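Local coordinates for membrane lipoprotein family protein (Aeropyrum pernix, PDB 4PEV), which probably serves as the solute-binding component of an ABC transporter and holds adenosine between its two lobes, at residues F157-I168 and R200-Y211. Numbering follows the deposited sequence.
Sequences FREQEVASLVGI and RFHIGYLYGVQY
The ring of F201 takes CG of E159 on one face, a CH-pi contact 3.6 Å from the ring centroid. This is a tight glycine-mediated helix pair in one lobe of a periplasmic-binding-protein fold. F201 also touches the bound adenosine. The Y205 ring has the carbonyl O of A163 at its edge, in plane, and CG1 of V166 packs obliquely against its CE1. At the R200 guanidinium, OE1 of E159 lies at the NE edge, tilted 25° from the plane, and a water lies in plane at NH2. Helix 159-168 and helix 200-211 run at 37° to each other, with axes only 6.3 Å apart. Glycines permit this closeness: CA of Q160 is 3.8 Å from CA of G204, and G167 meets G208 backbone to backbone. CA-H...O contacts join the helices, as from CA of G208 to O of S164 (3.3 Å).

At the adenosine end, the bend of E159 at chi2 (84°) brings its carboxylate back to R200 while CG stays on F201. OE2 of E159 pairs with K299, an adenosine-binding residue, so the carboxylate is shared between two cations, which probably favours its charged form. The water links OE2 of E159, N of F157 and NH2 of R200. NE of R200 makes a 2.8 Å salt bridge to OE1 of E159 and a weak 3.3 Å hydrogen bond to O of F157.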
ATOM      1  N   PHE C 157       5.307  -1.068  -8.542  1.00 37.03           N
ATOM      2  CA  PHE C 157       6.058  -1.238  -7.304  1.00 36.45           C
ATOM      3  C   PHE C 157       6.346  -2.708  -7.072  1.00 37.47           C
ATOM      4  O   PHE C 157       5.676  -3.581  -7.621  1.00 39.24           O
ATOM      5  CB  PHE C 157       5.304  -0.647  -6.120  1.00 35.59           C
ATOM      6  CG  PHE C 157       5.123   0.844  -6.199  1.00 33.48           C
ATOM      7  CD1 PHE C 157       4.067   1.392  -6.915  1.00 32.98           C
ATOM      8  CD2 PHE C 157       5.992   1.693  -5.548  1.00 31.85           C
ATOM      9  CE1 PHE C 157       3.896   2.763  -6.988  1.00 32.35           C
ATOM     10  CE2 PHE C 157       5.829   3.067  -5.613  1.00 31.81           C
ATOM     11  CZ  PHE C 157       4.779   3.603  -6.333  1.00 32.26           C
ATOM     12  N   ARG C 158       7.368  -2.975  -6.274  1.00 38.84           N
ATOM     13  CA  ARG C 158       7.701  -4.336  -5.892  1.00 39.24           C
ATOM     14  C   ARG C 158       7.227  -4.529  -4.449  1.00 39.67           C
ATOM     15  O   ARG C 158       8.021  -4.465  -3.505  1.00 42.52           O
ATOM     16  CB  ARG C 158       9.209  -4.567  -6.052  1.00 38.83           C
ATOM     17  CG  ARG C 158       9.725  -4.410  -7.484  1.00 37.10           C
ATOM     18  CD  ARG C 158      11.192  -4.830  -7.609  1.00 35.39           C
ATOM     19  NE  ARG C 158      12.077  -3.961  -6.830  1.00 33.73           N
ATOM     20  CZ  ARG C 158      12.525  -2.771  -7.234  1.00 33.65           C
ATOM     21  NH1 ARG C 158      12.204  -2.290  -8.438  1.00 34.44           N
ATOM     22  NH2 ARG C 158      13.307  -2.052  -6.429  1.00 31.58           N
ATOM     23  N   GLU C 159       5.919  -4.752  -4.301  1.00 38.25           N
ATOM     24  CA  GLU C 159       5.250  -4.776  -2.999  1.00 37.56           C
ATOM     25  C   GLU C 159       5.721  -5.903  -2.101  1.00 36.34           C
ATOM     26  O   GLU C 159       5.623  -5.806  -0.884  1.00 36.82           O
ATOM     27  CB  GLU C 159       3.735  -4.911  -3.165  1.00 40.18           C
ATOM     28  CG  GLU C 159       3.023  -3.655  -3.628  1.00 41.62           C
ATOM     29  CD  GLU C 159       3.026  -3.456  -5.133  1.00 43.74           C
ATOM     30  OE1 GLU C 159       3.562  -4.303  -5.877  1.00 44.51           O
ATOM     31  OE2 GLU C 159       2.469  -2.433  -5.580  1.00 47.53           O
ATOM     32  N   GLN C 160       6.214  -6.979  -2.693  1.00 35.72           N
ATOM     33  CA  GLN C 160       6.796  -8.067  -1.916  1.00 35.31           C
ATOM     34  C   GLN C 160       7.847  -7.514  -0.947  1.00 35.51           C
ATOM     35  O   GLN C 160       7.954  -7.949   0.215  1.00 34.04           O
ATOM     36  CB  GLN C 160       7.438  -9.120  -2.830  1.00 35.28           C
ATOM     37  CG  GLN C 160       6.545  -9.646  -3.954  1.00 36.34           C
ATOM     38  CD  GLN C 160       6.906  -9.101  -5.335  1.00 37.04           C
ATOM     39  OE1 GLN C 160       7.137  -7.903  -5.520  1.00 37.38           O
ATOM     40  NE2 GLN C 160       6.956  -9.989  -6.314  1.00 39.16           N
ATOM     41  N   GLU C 161       8.608  -6.536  -1.426  1.00 35.37           N
ATOM     42  CA  GLU C 161       9.753  -6.055  -0.691  1.00 37.22           C
ATOM     43  C   GLU C 161       9.300  -5.460   0.638  1.00 38.18           C
ATOM     44  O   GLU C 161       9.733  -5.927   1.698  1.00 41.74           O
ATOM     45  CB  GLU C 161      10.577  -5.069  -1.541  1.00 38.52           C
ATOM     46  CG  GLU C 161      11.153  -5.704  -2.814  1.00 38.51           C
ATOM     47  CD  GLU C 161      12.154  -4.831  -3.578  1.00 38.09           C
ATOM     48  OE1 GLU C 161      12.514  -3.723  -3.127  1.00 37.34           O
ATOM     49  OE2 GLU C 161      12.593  -5.270  -4.662  1.00 37.68           O
ATOM     50  N   VAL C 162       8.398  -4.477   0.593  1.00 36.65           N
ATOM     51  CA  VAL C 162       7.918  -3.820   1.824  1.00 36.40           C
ATOM     52  C   VAL C 162       6.993  -4.710   2.701  1.00 34.60           C
ATOM     53  O   VAL C 162       7.093  -4.686   3.925  1.00 34.98           O
ATOM     54  CB  VAL C 162       7.250  -2.456   1.515  1.00 36.25           C
ATOM     55  CG1 VAL C 162       5.851  -2.629   0.932  1.00 36.60           C
ATOM     56  CG2 VAL C 162       7.196  -1.587   2.760  1.00 36.64           C
ATOM     57  N   ALA C 163       6.107  -5.484   2.082  1.00 32.16           N
ATOM     58  CA  ALA C 163       5.201  -6.361   2.820  1.00 31.83           C
ATOM     59  C   ALA C 163       5.949  -7.431   3.613  1.00 33.34           C
ATOM     60  O   ALA C 163       5.531  -7.798   4.716  1.00 34.70           O
ATOM     61  CB  ALA C 163       4.221  -7.025   1.871  1.00 31.13           C
ATOM     62  N   SER C 164       7.036  -7.949   3.043  1.00 32.12           N
ATOM     63  CA  SER C 164       7.873  -8.908   3.749  1.00 30.95           C
ATOM     64  C   SER C 164       8.441  -8.302   5.017  1.00 29.73           C
ATOM     65  O   SER C 164       8.528  -8.984   6.030  1.00 29.59           O
ATOM     66  CB  SER C 164       9.011  -9.447   2.851  1.00 31.50           C
ATOM     67  OG  SER C 164       9.963  -8.448   2.493  1.00 29.60           O
ATOM     68  N   LEU C 165       8.839  -7.035   4.971  1.00 29.00           N
ATOM     69  CA  LEU C 165       9.354  -6.385   6.178  1.00 29.68           C
ATOM     70  C   LEU C 165       8.245  -6.291   7.212  1.00 31.17           C
ATOM     71  O   LEU C 165       8.472  -6.510   8.401  1.00 33.04           O
ATOM     72  CB  LEU C 165       9.878  -4.993   5.879  1.00 29.15           C
ATOM     73  CG  LEU C 165      11.004  -4.952   4.859  1.00 30.33           C
ATOM     74  CD1 LEU C 165      11.518  -3.533   4.676  1.00 30.95           C
ATOM     75  CD2 LEU C 165      12.138  -5.864   5.290  1.00 30.79           C
ATOM     76  N   VAL C 166       7.046  -5.969   6.737  1.00 30.73           N
ATOM     77  CA  VAL C 166       5.867  -5.873   7.573  1.00 30.03           C
ATOM     78  C   VAL C 166       5.523  -7.246   8.157  1.00 30.28           C
ATOM     79  O   VAL C 166       5.161  -7.344   9.326  1.00 31.13           O
ATOM     80  CB  VAL C 166       4.688  -5.267   6.762  1.00 29.43           C
ATOM     81  CG1 VAL C 166       3.340  -5.587   7.387  1.00 28.96           C
ATOM     82  CG2 VAL C 166       4.870  -3.761   6.613  1.00 29.02           C
ATOM     83  N   GLY C 167       5.643  -8.295   7.348  1.00 29.50           N
ATOM     84  CA  GLY C 167       5.361  -9.656   7.792  1.00 28.90           C
ATOM     85  C   GLY C 167       6.203 -10.041   8.986  1.00 29.46           C
ATOM     86  O   GLY C 167       5.696 -10.590   9.966  1.00 29.55           O
ATOM     87  N   ILE C 168       7.496  -9.735   8.907  1.00 29.75           N
ATOM     88  CA  ILE C 168       8.435  -9.979  10.002  1.00 29.41           C
ATOM     89  C   ILE C 168       7.970  -9.258  11.250  1.00 29.76           C
ATOM     90  O   ILE C 168       7.928  -9.847  12.322  1.00 30.32           O
ATOM     91  CB  ILE C 168       9.868  -9.522   9.634  1.00 29.88           C
ATOM     92  CG1 ILE C 168      10.516 -10.530   8.690  1.00 30.05           C
ATOM     93  CG2 ILE C 168      10.759  -9.379  10.856  1.00 30.90           C
ATOM     94  CD1 ILE C 168      11.642  -9.923   7.892  1.00 30.67           C
ATOM     95  N   ARG C 200       1.274  -9.434  -4.814  1.00 32.09           N
ATOM     96  CA  ARG C 200       2.615  -9.118  -4.347  1.00 31.89           C
ATOM     97  C   ARG C 200       2.664  -8.806  -2.852  1.00 32.28           C
ATOM     98  O   ARG C 200       3.608  -9.215  -2.167  1.00 31.88           O
ATOM     99  CB  ARG C 200       3.202  -7.962  -5.154  1.00 32.14           C
ATOM    100  CG  ARG C 200       3.370  -8.314  -6.618  1.00 33.53           C
ATOM    101  CD  ARG C 200       4.317  -7.383  -7.363  1.00 35.59           C
ATOM    102  NE  ARG C 200       3.647  -6.196  -7.875  1.00 36.68           N
ATOM    103  CZ  ARG C 200       2.766  -6.209  -8.863  1.00 37.84           C
ATOM    104  NH1 ARG C 200       2.430  -7.356  -9.447  1.00 37.86           N
ATOM    105  NH2 ARG C 200       2.213  -5.068  -9.266  1.00 39.77           N
ATOM    106  N   PHE C 201       1.656  -8.084  -2.354  1.00 30.79           N
ATOM    107  CA  PHE C 201       1.537  -7.832  -0.914  1.00 29.47           C
ATOM    108  C   PHE C 201       1.431  -9.165  -0.202  1.00 28.67           C
ATOM    109  O   PHE C 201       2.224  -9.452   0.684  1.00 26.52           O
ATOM    110  CB  PHE C 201       0.305  -6.965  -0.556  1.00 28.77           C
ATOM    111  CG  PHE C 201       0.523  -5.476  -0.719  1.00 29.19           C
ATOM    112  CD1 PHE C 201       1.292  -4.768   0.189  1.00 29.56           C
ATOM    113  CD2 PHE C 201      -0.063  -4.774  -1.773  1.00 29.15           C
ATOM    114  CE1 PHE C 201       1.478  -3.394   0.047  1.00 29.75           C
ATOM    115  CE2 PHE C 201       0.128  -3.407  -1.921  1.00 28.72           C
ATOM    116  CZ  PHE C 201       0.894  -2.715  -1.008  1.00 29.06           C
ATOM    117  N   HIS C 202       0.452  -9.974  -0.609  1.00 29.46           N
ATOM    118  CA  HIS C 202       0.185 -11.247   0.045  1.00 30.39           C
ATOM    119  C   HIS C 202       1.455 -12.069   0.112  1.00 31.41           C
ATOM    120  O   HIS C 202       1.910 -12.424   1.196  1.00 35.79           O
ATOM    121  CB  HIS C 202      -0.909 -12.030  -0.676  1.00 30.57           C
ATOM    122  CG  HIS C 202      -1.355 -13.251   0.062  1.00 31.43           C
ATOM    123  ND1 HIS C 202      -2.315 -14.105  -0.432  1.00 32.12           N
ATOM    124  CD2 HIS C 202      -0.976 -13.767   1.257  1.00 32.86           C
ATOM    125  CE1 HIS C 202      -2.518 -15.088   0.430  1.00 32.33           C
ATOM    126  NE2 HIS C 202      -1.714 -14.911   1.460  1.00 33.68           N
ATOM    127  N   ILE C 203       2.042 -12.353  -1.038  1.00 30.17           N
ATOM    128  CA  ILE C 203       3.281 -13.121  -1.092  1.00 29.50           C
ATOM    129  C   ILE C 203       4.355 -12.562  -0.167  1.00 27.44           C
ATOM    130  O   ILE C 203       5.018 -13.315   0.519  1.00 28.37           O
ATOM    131  CB  ILE C 203       3.836 -13.171  -2.531  1.00 30.18           C
ATOM    132  CG1 ILE C 203       3.016 -14.155  -3.364  1.00 30.43           C
ATOM    133  CG2 ILE C 203       5.317 -13.539  -2.547  1.00 30.47           C
ATOM    134  CD1 ILE C 203       3.294 -14.054  -4.844  1.00 31.11           C
ATOM    135  N   GLY C 204       4.546 -11.255  -0.167  1.00 25.89           N
ATOM    136  CA  GLY C 204       5.600 -10.657   0.642  1.00 26.45           C
ATOM    137  C   GLY C 204       5.304 -10.736   2.125  1.00 26.98           C
ATOM    138  O   GLY C 204       6.207 -10.901   2.939  1.00 29.44           O
ATOM    139  N   TYR C 205       4.030 -10.624   2.473  1.00 25.98           N
ATOM    140  CA  TYR C 205       3.611 -10.600   3.857  1.00 25.69           C
ATOM    141  C   TYR C 205       3.779 -11.979   4.466  1.00 25.22           C
ATOM    142  O   TYR C 205       4.318 -12.103   5.555  1.00 23.95           O
ATOM    143  CB  TYR C 205       2.159 -10.107   3.954  1.00 25.81           C
ATOM    144  CG  TYR C 205       1.620  -9.920   5.360  1.00 26.15           C
ATOM    145  CD1 TYR C 205       2.279  -9.110   6.291  1.00 26.71           C
ATOM    146  CD2 TYR C 205       0.432 -10.534   5.757  1.00 27.20           C
ATOM    147  CE1 TYR C 205       1.777  -8.923   7.576  1.00 26.45           C
ATOM    148  CE2 TYR C 205      -0.080 -10.350   7.041  1.00 27.88           C
ATOM    149  CZ  TYR C 205       0.598  -9.544   7.941  1.00 27.27           C
ATOM    150  OH  TYR C 205       0.089  -9.384   9.205  1.00 28.20           O
ATOM    151  N   LEU C 206       3.316 -13.004   3.760  1.00 26.38           N
ATOM    152  CA  LEU C 206       3.487 -14.395   4.189  1.00 29.02           C
ATOM    153  C   LEU C 206       4.953 -14.783   4.228  1.00 31.08           C
ATOM    154  O   LEU C 206       5.417 -15.427   5.169  1.00 31.64           O
ATOM    155  CB  LEU C 206       2.769 -15.337   3.230  1.00 30.21           C
ATOM    156  CG  LEU C 206       2.727 -16.829   3.576  1.00 30.56           C
ATOM    157  CD1 LEU C 206       2.194 -17.122   4.973  1.00 30.59           C
ATOM    158  CD2 LEU C 206       1.879 -17.538   2.535  1.00 30.89           C
ATOM    159  N   TYR C 207       5.683 -14.388   3.197  1.00 32.57           N
ATOM    160  CA  TYR C 207       7.111 -14.613   3.178  1.00 33.74           C
ATOM    161  C   TYR C 207       7.717 -14.102   4.460  1.00 33.48           C
ATOM    162  O   TYR C 207       8.434 -14.822   5.132  1.00 35.38           O
ATOM    163  CB  TYR C 207       7.772 -13.918   1.987  1.00 34.57           C
ATOM    164  CG  TYR C 207       9.262 -14.145   1.946  1.00 35.26           C
ATOM    165  CD1 TYR C 207      10.113 -13.337   2.674  1.00 35.90           C
ATOM    166  CD2 TYR C 207       9.817 -15.180   1.201  1.00 36.15           C
ATOM    167  CE1 TYR C 207      11.473 -13.536   2.660  1.00 36.52           C
ATOM    168  CE2 TYR C 207      11.193 -15.388   1.179  1.00 36.96           C
ATOM    169  CZ  TYR C 207      12.009 -14.559   1.923  1.00 36.87           C
ATOM    170  OH  TYR C 207      13.372 -14.709   1.937  1.00 38.96           O
ATOM    171  N   GLY C 208       7.429 -12.849   4.783  1.00 34.01           N
ATOM    172  CA  GLY C 208       8.003 -12.195   5.956  1.00 33.98           C
ATOM    173  C   GLY C 208       7.654 -12.869   7.268  1.00 34.03           C
ATOM    174  O   GLY C 208       8.453 -12.873   8.185  1.00 33.64           O
ATOM    175  N   VAL C 209       6.457 -13.435   7.362  1.00 35.22           N
ATOM    176  CA  VAL C 209       6.030 -14.130   8.582  1.00 36.38           C
ATOM    177  C   VAL C 209       6.763 -15.460   8.712  1.00 38.22           C
ATOM    178  O   VAL C 209       7.207 -15.813   9.803  1.00 39.79           O
ATOM    179  CB  VAL C 209       4.499 -14.389   8.606  1.00 35.24           C
ATOM    180  CG1 VAL C 209       4.123 -15.399   9.691  1.00 34.34           C
ATOM    181  CG2 VAL C 209       3.732 -13.084   8.792  1.00 34.36           C
ATOM    182  N   GLN C 210       6.864 -16.202   7.608  1.00 39.16           N
ATOM    183  CA  GLN C 210       7.542 -17.493   7.621  1.00 39.72           C
ATOM    184  C   GLN C 210       9.022 -17.307   7.861  1.00 41.25           C
ATOM    185  O   GLN C 210       9.648 -18.141   8.512  1.00 44.56           O
ATOM    186  CB  GLN C 210       7.347 -18.236   6.308  1.00 41.08           C
ATOM    187  CG  GLN C 210       5.920 -18.666   6.024  1.00 41.70           C
ATOM    188  CD  GLN C 210       5.427 -19.688   7.019  1.00 41.46           C
ATOM    189  OE1 GLN C 210       5.319 -19.398   8.201  1.00 43.01           O
ATOM    190  NE2 GLN C 210       5.127 -20.887   6.546  1.00 41.65           N
ATOM    191  N   TYR C 211       9.573 -16.215   7.338  1.00 39.13           N
ATOM    192  CA  TYR C 211      10.974 -15.886   7.535  1.00 39.00           C
ATOM    193  C   TYR C 211      11.214 -15.751   9.027  1.00 38.39           C
ATOM    194  O   TYR C 211      12.083 -16.411   9.587  1.00 40.34           O
ATOM    195  CB  TYR C 211      11.305 -14.587   6.804  1.00 40.69           C
ATOM    196  CG  TYR C 211      12.771 -14.196   6.723  1.00 42.74           C
ATOM    197  CD1 TYR C 211      13.367 -13.448   7.736  1.00 44.79           C
ATOM    198  CD2 TYR C 211      13.541 -14.518   5.607  1.00 43.94           C
ATOM    199  CE1 TYR C 211      14.691 -13.056   7.655  1.00 45.83           C
ATOM    200  CE2 TYR C 211      14.867 -14.127   5.516  1.00 46.08           C
ATOM    201  CZ  TYR C 211      15.434 -13.395   6.545  1.00 48.07           C
ATOM    202  OH  TYR C 211      16.753 -13.000   6.481  1.00 54.08           O
TER
HETATM  203  O   HOH W   1       2.353  -2.205  -8.244  1.00 23.45           O